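Side-chain contact in tail lysozyme, putative (Geobacter sulfurreducens, PDB 2IA7), which is of unknown function but is probably a baseplate component of a phage-tail-like assembly, with a putative lysozyme activity: residues A[70-75]-A[95-100]. Residues are numbered along the deposited sequence; the frame is centred on the assembly and turned at random.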
# COMPACT_ATOMS: atom_id res chain seq x y z
N THR A 70 -12.82 7.48 -10.65
CA THR A 70 -12.53 6.11 -11.13
C THR A 70 -11.04 5.80 -10.97
O THR A 70 -10.65 4.66 -10.70
CB THR A 70 -13.00 5.85 -12.60
OG1 THR A 70 -12.06 6.37 -13.52
CG2 THR A 70 -14.39 6.43 -12.91
N THR A 71 -10.19 6.82 -11.14
CA THR A 71 -8.77 6.67 -10.88
C THR A 71 -8.49 6.24 -9.45
O THR A 71 -7.57 5.45 -9.18
CB THR A 71 -8.09 8.04 -11.06
OG1 THR A 71 -8.61 8.65 -12.25
CG2 THR A 71 -6.59 7.87 -11.22
N LEU A 72 -9.22 6.76 -8.48
CA LEU A 72 -9.02 6.35 -7.10
C LEU A 72 -9.19 4.84 -6.99
O LEU A 72 -8.42 4.19 -6.27
CB LEU A 72 -9.97 7.10 -6.14
CG LEU A 72 -9.72 8.61 -6.00
CD1 LEU A 72 -10.82 9.20 -5.13
CD2 LEU A 72 -8.35 9.00 -5.44
N GLY A 73 -10.17 4.28 -7.69
CA GLY A 73 -10.36 2.85 -7.71
C GLY A 73 -9.20 2.10 -8.34
O GLY A 73 -8.81 1.04 -7.88
N LEU A 74 -8.62 2.65 -9.37
CA LEU A 74 -7.44 2.08 -9.99
C LEU A 74 -6.28 2.02 -9.01
O LEU A 74 -5.64 0.95 -8.89
CB LEU A 74 -7.09 2.90 -11.20
CG LEU A 74 -5.95 2.45 -12.09
CD1 LEU A 74 -6.16 2.90 -13.50
CD2 LEU A 74 -4.66 3.03 -11.54
N ILE A 75 -6.06 3.12 -8.27
CA ILE A 75 -5.04 3.21 -7.22
C ILE A 75 -5.28 2.17 -6.13
O ILE A 75 -4.39 1.41 -5.79
CB ILE A 75 -4.96 4.60 -6.66
CG1 ILE A 75 -4.48 5.53 -7.79
CG2 ILE A 75 -4.11 4.67 -5.40
CD1 ILE A 75 -4.81 7.03 -7.46
N VAL A 95 -9.92 -1.59 0.93
CA VAL A 95 -8.86 -0.68 0.46
C VAL A 95 -9.56 0.54 -0.15
O VAL A 95 -10.24 0.41 -1.18
CB VAL A 95 -7.89 -1.35 -0.55
CG1 VAL A 95 -6.86 -0.34 -1.02
CG2 VAL A 95 -7.21 -2.57 0.12
N THR A 96 -9.36 1.71 0.44
CA THR A 96 -9.98 2.96 -0.05
C THR A 96 -8.96 4.08 -0.14
O THR A 96 -8.22 4.36 0.83
CB THR A 96 -11.06 3.45 0.96
OG1 THR A 96 -12.01 2.41 1.14
CG2 THR A 96 -11.77 4.76 0.49
N ALA A 97 -8.92 4.73 -1.28
CA ALA A 97 -8.06 5.89 -1.50
C ALA A 97 -8.81 7.16 -1.23
O ALA A 97 -9.65 7.57 -2.01
CB ALA A 97 -7.53 5.86 -2.96
N SER A 98 -8.50 7.81 -0.12
CA SER A 98 -9.23 8.99 0.28
C SER A 98 -8.49 10.26 -0.13
O SER A 98 -7.31 10.37 0.10
CB SER A 98 -9.37 9.01 1.80
OG SER A 98 -9.87 10.28 2.19
N PRO A 99 -9.20 11.26 -0.64
CA PRO A 99 -8.60 12.55 -0.91
C PRO A 99 -8.70 13.51 0.29
O PRO A 99 -8.56 14.76 0.14
CB PRO A 99 -9.46 13.05 -2.07
CG PRO A 99 -10.81 12.51 -1.75
CD PRO A 99 -10.61 11.20 -1.03
N ARG A 100 -8.87 12.99 1.51
CA ARG A 100 -9.13 13.89 2.65
C ARG A 100 -7.95 14.82 2.99
O ARG A 100 -8.16 15.88 3.63
CB ARG A 100 -9.64 13.14 3.87
CG ARG A 100 -8.66 12.21 4.53
CD ARG A 100 -9.15 11.63 5.86
NE ARG A 100 -8.23 10.62 6.34
CZ ARG A 100 -8.29 9.31 6.08
NH1 ARG A 100 -9.23 8.81 5.30
NH2 ARG A 100 -7.34 8.51 6.52
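Where helix 69-86 lies against strand 90-98, an outer strand of a three-stranded antiparallel sheet, Leu72 and Ala97 meet in a helix-on-sheet contact that illustrates how a small strand residue lets a helix come close. Their CA atoms are 5.7 Å apart, and Ala97 CB sits 3.8 Å from the carbonyl oxygen Leu72 O, so the methyl touches helix backbone as well as side chain. From the helix side, with CG anti to its carbonyl carbon (chi1 -67°), Leu72 sends its isobutyl group to the strand, its CD1 3.7 Å from Ala97 O and its CD2 4.1 Å from Ala97 CB. One turn on, Ile75 CG2 adds a looser apolar touch, 4.4 Å from Ala97 CB. In this gp25-like fold the helix follows the loop carrying Ile67 and leads into the sheet, whose middle strand supplies Leu107 beside Leu72 and Ile109 beside Ala97. Replacing Leu72 with an alanine would probably leave Ala97 and Leu107 without the isobutyl group that covers them here, opening a gap under this helix turn. Glu76, further along the helix, adds a polar tie, its OE2 accepting from Ala97 N. Ser98 OG accepts from Arg100 N, 3.0 Å away, in an ST turn.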